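Local coordinates for Glyco_hydro_cc domain-containing protein (Pseudomonas viridiflava, PDB 6UAV) that hydrolyses beta-1,3-glucans internally as an endo-beta-1,3-glucanase of glycoside hydrolase family 128, subgroup II, built on a TIM-barrel catalytic core, at residues A[54-58]-A[59-63]; A[64-67]-A[68-72]; A[224-227]-A[228-232]. One frame throughout, in Å; residues are numbered along the deposited sequence.

Interaction 1 (A[54-58]-A[59-63]); sequences PMVWN and ANLDD
The turn that leaves the C-terminal end of barrel strand 51-56 and leads back to helix 63-72 is closed by Asn58 and Asn60, within one of the beta-to-alpha loops of the TIM barrel. The bond is from Asn60 N to Asn58 OD1, 3.0 Å long with an N-H...O angle of 155°. The donor stands 57° out of the carbonyl plane, so the N-H meets OD1 from above the plane. Asn58 CG lies between its own backbone N and carbonyl carbon (chi1 69°), which folds the side chain back over the chain that follows and brings OD1 within 3.4 Å of Asn60 CB. The other branch of the same amide, Asn58 ND2, lies at the edge of the Trp57 ring, in its plane. A water spans the turn, accepting from Asn58 N at 3.1 Å. Asn60 O is 2.6 Å from this water, which probably donates there, although other acceptors compete for its protons. Asn60 is itself the centre of an inverse gamma turn. On the side facing helix 63-72, Leu61 CD1 approaches Val56 CG2 to 3.9 Å and CG1 to 4.1 Å, touching both methyls of the valine. A side-chain amide and one water thus bind backbone polar groups beyond the end of the strand, while an apolar contact ties the returning chain to the strand.

Interaction 2 (A[64-67]-A[68-72]); sequences GQLK and LYLLA
Leu66 and Leu70, one turn apart on helix 63-72, form the apolar side-chain contact here. Leu66 CD1 sits 3.8 Å from Leu70 CG and 3.9 Å from Leu70 CD1, so one methyl branch of Leu66 fits against the fork of the other leucine. Their first torsions differ: Leu66 places CG opposite its backbone N (chi1 176°), whereas Leu70 places it opposite the carbonyl carbon (chi1 -67°). Leu70 is thereby directed back along the helix, its CG 3.4 Å from Leu66 O, and the two side chains meet at a slant.

The backbone bonds are those of a regular alpha-helix, each from residue i+4 to residue i. Leu68 N binds Gly64 O, Tyr69 N binds Gln65 O, Leu70 N binds Leu66 O at 2.9 Å, and Leu71 N binds Lys67 O at 2.9 Å. The Leu70 bond is nearly straight, with an N-H...O angle of 170°. Leu71 also leans over the acceptor of its own bond, its CG 3.2 Å from Lys67 O.

A polar side-chain bond crosses to the next helix: Lys67, extended beyond CG, carries NZ to a hydrogen bond with Gln107 OE1 of helix 95-112.

In the beta-alpha-beta unit of strand 51-56, helix 63-72 and strand 78-81, the inner face of the helix lies on the first strand: Leu66 meets Val56, Tyr69 meets Phe52 and Leu70 meets Pro54. Leu70 lies at the border of this face, since it also touches Ile108, while Lys67, on Ile108, and Leu71, on Thr112, face helix 95-112 and join the two helices in the outer layer of the barrel.

Interaction 3 (A[224-227]-A[228-232]); sequences AWFT and GRMTP
The chain leaves strand 220-225 through a cis peptide bond between Phe226 and Thr227, then runs through Gly228 into a loop with extended backbone at Arg229 and Met230. A second cis bond precedes Pro232. The side-chain contacts between Phe226, Thr227 and Met230 are apolar. Met230 SD comes within 4.1 Å of Phe226 CE1. It stands 5.4 Å from the ring centroid and 74° off the ring normal, an oblique Met-aromatic contact in which the two side chains cross at about a right angle. Met230 reaches it because chi1 of 57° sets CG between the backbone N and the carbonyl carbon, and an extended chi2 carries SD out to the ring. Closer to the backbone, Thr227 CG2 lies 4.2 Å from Met230 CB, while Thr227 CB sits 3.5 Å above the plane of the Phe226 ring, over its centre. The Thr227 hydroxyl bonds Ala9 O, and Arg229 forms a salt bridge with Asp17 and a hydrogen bond to Asp241 O. Sulfur, ring and threonine thus make a small apolar cluster, while the polar groups bind to neighbouring parts of the barrel.

How the interactions relate
Interactions 1 and 2 are consecutive along the chain and touch: their centres are about 12 Å apart, with Val56 CG2 3.6 Å from Leu66 CD2 and Pro54 CG 3.8 Å from Leu70 CD2. Together they follow the chain from the third barrel strand, over its loop, and back along the helix outside it. Interaction 3 belongs to the eighth strand of the same closed sheet; its centre is about 23 Å from that of interaction 1 and about 29 Å from that of interaction 2, and it touches neither. Interactions 1 and 3 both follow C-terminal strand ends, the side where TIM-barrel enzymes carry their active sites, whereas interaction 2 lies in the outer helical layer.

Interaction 1 (A[54-58]-A[59-63])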
loop_
_atom_site.group_PDB
_atom_site.type_symbol
_atom_site.label_atom_id
_atom_site.label_comp_id
_atom_site.label_asym_id
_atom_site.label_seq_id
_atom_site.Cartn_x
_atom_site.Cartn_y
_atom_site.Cartn_z
ATOM N N PRO A 54 8.539 0.412 5.435
ATOM C CA PRO A 54 8.270 1.721 6.013
ATOM C C PRO A 54 7.564 2.642 5.010
ATOM O O PRO A 54 7.736 2.486 3.812
ATOM C CB PRO A 54 9.610 2.359 6.279
ATOM C CG PRO A 54 10.613 1.460 5.670
ATOM C CD PRO A 54 9.965 0.169 5.194
ATOM N N MET A 55 6.933 3.704 5.533
ATOM C CA MET A 55 6.236 4.665 4.682
ATOM C C MET A 55 6.433 6.093 5.191
ATOM O O MET A 55 6.401 6.340 6.384
ATOM C CB MET A 55 4.739 4.392 4.652
ATOM C CG MET A 55 3.983 5.411 3.793
ATOM S SD MET A 55 2.317 4.852 3.383
ATOM C CE MET A 55 2.109 5.720 1.837
ATOM N N VAL A 56 6.701 6.971 4.232
ATOM C CA VAL A 56 6.678 8.438 4.420
ATOM C C VAL A 56 5.298 8.876 4.030
ATOM O O VAL A 56 4.956 8.811 2.814
ATOM C CB VAL A 56 7.761 9.107 3.550
ATOM C CG1 VAL A 56 7.650 10.610 3.653
ATOM C CG2 VAL A 56 9.124 8.648 3.975
ATOM N N TRP A 57 4.525 9.312 4.989
ATOM C CA TRP A 57 3.089 9.575 4.759
ATOM C C TRP A 57 2.908 10.870 3.975
ATOM O O TRP A 57 2.102 10.876 2.999
ATOM C CB TRP A 57 2.339 9.567 6.093
ATOM C CG TRP A 57 0.854 9.346 5.955
ATOM C CD1 TRP A 57 0.147 8.185 5.851
ATOM C CD2 TRP A 57 -0.106 10.386 6.099
ATOM N NE1 TRP A 57 -1.196 8.437 5.839
ATOM C CE2 TRP A 57 -1.375 9.791 6.025
ATOM C CE3 TRP A 57 0.012 11.774 6.290
ATOM C CZ2 TRP A 57 -2.535 10.546 6.040
ATOM C CZ3 TRP A 57 -1.150 12.507 6.366
ATOM C CH2 TRP A 57 -2.410 11.897 6.283
ATOM N N ASN A 58 3.585 11.943 4.378
ATOM C CA ASN A 58 3.468 13.259 3.713
ATOM C C ASN A 58 4.816 13.966 3.883
ATOM O O ASN A 58 5.827 13.256 4.124
ATOM C CB ASN A 58 2.235 14.034 4.193
ATOM C CG ASN A 58 2.357 14.497 5.621
ATOM O OD1 ASN A 58 3.352 14.191 6.254
ATOM N ND2 ASN A 58 1.344 15.169 6.150
ATOM N N ALA A 59 4.885 15.287 3.699
ATOM C CA ALA A 59 6.183 16.009 3.768
ATOM C C ALA A 59 6.647 16.181 5.225
ATOM O O ALA A 59 7.737 16.736 5.442
ATOM C CB ALA A 59 6.091 17.328 3.068
ATOM N N ASN A 60 5.865 15.778 6.211
ATOM C CA ASN A 60 6.286 15.846 7.647
ATOM C C ASN A 60 7.162 14.623 7.919
ATOM O O ASN A 60 6.624 13.532 8.232
ATOM C CB ASN A 60 5.101 15.883 8.591
ATOM C CG ASN A 60 5.425 16.497 9.933
ATOM O OD1 ASN A 60 6.582 16.834 10.218
ATOM N ND2 ASN A 60 4.402 16.617 10.769
ATOM N N LEU A 61 8.437 14.774 7.637
ATOM C CA LEU A 61 9.411 13.670 7.496
ATOM C C LEU A 61 10.644 14.053 8.302
ATOM O O LEU A 61 11.146 15.156 8.102
ATOM C CB LEU A 61 9.809 13.583 6.030
ATOM C CG LEU A 61 11.054 12.765 5.698
ATOM C CD1 LEU A 61 10.867 11.343 6.142
ATOM C CD2 LEU A 61 11.384 12.813 4.208
ATOM N N ASP A 62 11.070 13.152 9.171
ATOM C CA ASP A 62 12.333 13.262 9.928
ATOM C C ASP A 62 13.384 12.499 9.125
ATOM O O ASP A 62 13.469 11.301 9.338
ATOM C CB ASP A 62 12.094 12.727 11.335
ATOM C CG ASP A 62 13.333 12.848 12.192
ATOM O OD1 ASP A 62 14.466 13.043 11.606
ATOM O OD2 ASP A 62 13.172 12.657 13.399
ATOM N N ASP A 63 14.016 13.166 8.151
ATOM C CA ASP A 63 14.837 12.504 7.090
ATOM C C ASP A 63 15.954 11.729 7.798
ATOM O O ASP A 63 16.201 10.559 7.470
ATOM C CB ASP A 63 15.463 13.478 6.070
ATOM C CG ASP A 63 14.550 14.529 5.417
ATOM O OD1 ASP A 63 13.785 15.217 6.155
ATOM O OD2 ASP A 63 14.655 14.707 4.156
HETATM O O HOH W 1 5.875 11.801 6.475
#

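Interaction 2 (A[64-67]-A[68-72])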
loop_
_atom_site.group_PDB
_atom_site.type_symbol
_atom_site.label_atom_id
_atom_site.label_comp_id
_atom_site.label_asym_id
_atom_site.label_seq_id
_atom_site.Cartn_x
_atom_site.Cartn_y
_atom_site.Cartn_z
ATOM N N GLY A 64 16.598 12.366 8.766
ATOM C CA GLY A 64 17.733 11.768 9.490
ATOM C C GLY A 64 17.338 10.476 10.176
ATOM O O GLY A 64 18.006 9.429 10.002
ATOM N N GLN A 65 16.234 10.480 10.912
ATOM C CA GLN A 65 15.738 9.309 11.668
ATOM C C GLN A 65 15.379 8.168 10.712
ATOM O O GLN A 65 15.723 6.968 10.998
ATOM C CB GLN A 65 14.529 9.799 12.468
ATOM C CG GLN A 65 13.673 8.717 13.083
ATOM C CD GLN A 65 12.656 9.249 14.081
ATOM O OE1 GLN A 65 12.470 8.669 15.155
ATOM N NE2 GLN A 65 11.981 10.351 13.743
ATOM N N LEU A 66 14.746 8.520 9.574
ATOM C CA LEU A 66 14.442 7.476 8.582
ATOM C C LEU A 66 15.708 6.903 7.973
ATOM O O LEU A 66 15.789 5.674 7.847
ATOM C CB LEU A 66 13.504 7.998 7.507
ATOM C CG LEU A 66 13.190 7.036 6.388
ATOM C CD1 LEU A 66 12.628 5.744 6.898
ATOM C CD2 LEU A 66 12.317 7.706 5.359
ATOM N N LYS A 67 16.658 7.760 7.608
ATOM C CA LYS A 67 17.908 7.263 6.996
ATOM C C LYS A 67 18.617 6.324 7.953
ATOM O O LYS A 67 19.113 5.267 7.533
ATOM C CB LYS A 67 18.825 8.435 6.639
ATOM C CG LYS A 67 18.377 9.186 5.405
ATOM C CD LYS A 67 19.106 10.513 5.315
ATOM C CE LYS A 67 18.540 11.367 4.205
ATOM N NZ LYS A 67 19.373 12.570 3.983
ATOM N N LEU A 68 18.688 6.723 9.208
ATOM C CA LEU A 68 19.399 5.965 10.256
ATOM C C LEU A 68 18.747 4.568 10.321
ATOM O O LEU A 68 19.462 3.535 10.355
ATOM C CB LEU A 68 19.259 6.783 11.552
ATOM C CG LEU A 68 20.081 6.347 12.753
ATOM C CD1 LEU A 68 21.573 6.457 12.485
ATOM C CD2 LEU A 68 19.708 7.216 13.966
ATOM N N TYR A 69 17.412 4.515 10.365
ATOM C CA TYR A 69 16.669 3.233 10.421
ATOM C C TYR A 69 16.931 2.396 9.162
ATOM O O TYR A 69 17.316 1.202 9.258
ATOM C CB TYR A 69 15.179 3.490 10.639
ATOM C CG TYR A 69 14.299 2.265 10.575
ATOM C CD1 TYR A 69 14.292 1.322 11.586
ATOM C CD2 TYR A 69 13.440 2.060 9.518
ATOM C CE1 TYR A 69 13.510 0.178 11.526
ATOM C CE2 TYR A 69 12.631 0.940 9.451
ATOM C CZ TYR A 69 12.650 -0.006 10.456
ATOM O OH TYR A 69 11.861 -1.111 10.437
ATOM N N LEU A 70 16.776 2.989 7.976
ATOM C CA LEU A 70 16.955 2.194 6.747
ATOM C C LEU A 70 18.388 1.672 6.666
ATOM O O LEU A 70 18.564 0.487 6.321
ATOM C CB LEU A 70 16.623 3.029 5.507
ATOM C CG LEU A 70 15.173 3.448 5.332
ATOM C CD1 LEU A 70 15.001 4.400 4.154
ATOM C CD2 LEU A 70 14.293 2.229 5.094
ATOM N N LEU A 71 19.390 2.476 6.965
ATOM C CA LEU A 71 20.777 2.010 6.764
ATOM C C LEU A 71 21.078 0.833 7.697
ATOM O O LEU A 71 21.908 -0.030 7.313
ATOM C CB LEU A 71 21.706 3.185 7.020
ATOM C CG LEU A 71 21.687 4.198 5.882
ATOM C CD1 LEU A 71 22.331 5.520 6.302
ATOM C CD2 LEU A 71 22.383 3.598 4.659
ATOM N N ALA A 72 20.465 0.801 8.879
ATOM C CA ALA A 72 20.737 -0.289 9.845
ATOM C C ALA A 72 19.811 -1.504 9.621
ATOM O O ALA A 72 19.981 -2.480 10.342
ATOM C CB ALA A 72 20.649 0.232 11.266
#

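Interaction 3 (A[224-227]-A[228-232])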
loop_
_atom_site.group_PDB
_atom_site.type_symbol
_atom_site.label_atom_id
_atom_site.label_comp_id
_atom_site.label_asym_id
_atom_site.label_seq_id
_atom_site.Cartn_x
_atom_site.Cartn_y
_atom_site.Cartn_z
ATOM N N ALA A 224 -1.729 -5.246 -0.671
ATOM C CA ALA A 224 -2.049 -5.311 0.743
ATOM C C ALA A 224 -3.531 -5.090 0.944
ATOM O O ALA A 224 -4.068 -4.040 0.565
ATOM C CB ALA A 224 -1.255 -4.281 1.466
ATOM N N TRP A 225 -4.126 -6.080 1.590
ATOM C CA TRP A 225 -5.561 -6.035 1.922
ATOM C C TRP A 225 -5.814 -5.035 3.047
ATOM O O TRP A 225 -5.087 -5.044 4.092
ATOM C CB TRP A 225 -6.075 -7.441 2.269
ATOM C CG TRP A 225 -7.541 -7.492 2.555
ATOM C CD1 TRP A 225 -8.175 -7.346 3.752
ATOM C CD2 TRP A 225 -8.568 -7.631 1.570
ATOM N NE1 TRP A 225 -9.534 -7.417 3.590
ATOM C CE2 TRP A 225 -9.804 -7.618 2.250
ATOM C CE3 TRP A 225 -8.544 -7.839 0.194
ATOM C CZ2 TRP A 225 -11.017 -7.673 1.565
ATOM C CZ3 TRP A 225 -9.744 -7.989 -0.471
ATOM C CH2 TRP A 225 -10.959 -7.880 0.203
ATOM N N PHE A 226 -6.917 -4.311 2.938
ATOM C CA PHE A 226 -7.420 -3.438 4.020
ATOM C C PHE A 226 -8.609 -4.157 4.675
ATOM O O PHE A 226 -9.635 -4.298 4.016
ATOM C CB PHE A 226 -7.813 -2.065 3.487
ATOM C CG PHE A 226 -8.057 -1.095 4.595
ATOM C CD1 PHE A 226 -9.294 -1.059 5.192
ATOM C CD2 PHE A 226 -7.033 -0.348 5.151
ATOM C CE1 PHE A 226 -9.543 -0.232 6.260
ATOM C CE2 PHE A 226 -7.264 0.499 6.215
ATOM C CZ PHE A 226 -8.530 0.557 6.746
ATOM N N THR A 227 -8.488 -4.649 5.925
ATOM C CA THR A 227 -7.374 -4.472 6.860
ATOM C C THR A 227 -7.374 -5.580 7.921
ATOM O O THR A 227 -8.139 -6.564 7.801
ATOM C CB THR A 227 -7.475 -3.118 7.580
ATOM O OG1 THR A 227 -6.361 -2.839 8.441
ATOM C CG2 THR A 227 -8.760 -3.010 8.385
ATOM N N GLY A 228 -6.517 -5.466 8.939
ATOM C CA GLY A 228 -6.471 -6.490 10.005
ATOM C C GLY A 228 -7.797 -6.533 10.764
ATOM O O GLY A 228 -8.476 -7.542 10.804
ATOM N N ARG A 229 -8.164 -5.433 11.371
ATOM C CA ARG A 229 -9.424 -5.279 12.098
ATOM C C ARG A 229 -9.974 -3.898 11.900
ATOM O O ARG A 229 -9.185 -2.929 11.911
ATOM C CB ARG A 229 -9.205 -5.340 13.620
ATOM C CG ARG A 229 -8.520 -6.591 14.097
ATOM C CD ARG A 229 -8.331 -6.502 15.602
ATOM N NE ARG A 229 -7.871 -7.815 15.950
ATOM C CZ ARG A 229 -6.613 -8.206 15.957
ATOM N NH1 ARG A 229 -6.346 -9.469 16.250
ATOM N NH2 ARG A 229 -5.641 -7.362 15.649
ATOM N N MET A 230 -11.280 -3.802 11.803
ATOM C CA MET A 230 -12.000 -2.508 11.910
ATOM C C MET A 230 -13.365 -2.812 12.491
ATOM O O MET A 230 -13.849 -3.933 12.348
ATOM C CB MET A 230 -12.179 -1.831 10.538
ATOM C CG MET A 230 -12.905 -2.678 9.519
ATOM S SD MET A 230 -12.940 -1.938 7.875
ATOM C CE MET A 230 -13.830 -0.434 8.249
ATOM N N THR A 231 -13.926 -1.820 13.148
ATOM C CA THR A 231 -15.273 -1.865 13.745
ATOM C C THR A 231 -15.850 -0.457 13.612
ATOM O O THR A 231 -15.119 0.507 13.856
ATOM C CB THR A 231 -15.217 -2.288 15.226
ATOM O OG1 THR A 231 -16.553 -2.609 15.578
ATOM C CG2 THR A 231 -14.732 -1.202 16.157
ATOM N N PRO A 232 -17.119 -0.274 13.173
ATOM C CA PRO A 232 -17.926 -1.331 12.560
ATOM C C PRO A 232 -17.298 -1.787 11.239
ATOM O O PRO A 232 -16.404 -1.131 10.730
ATOM C CB PRO A 232 -19.325 -0.738 12.305
ATOM C CG PRO A 232 -19.197 0.744 12.603
ATOM C CD PRO A 232 -17.843 0.998 13.245
#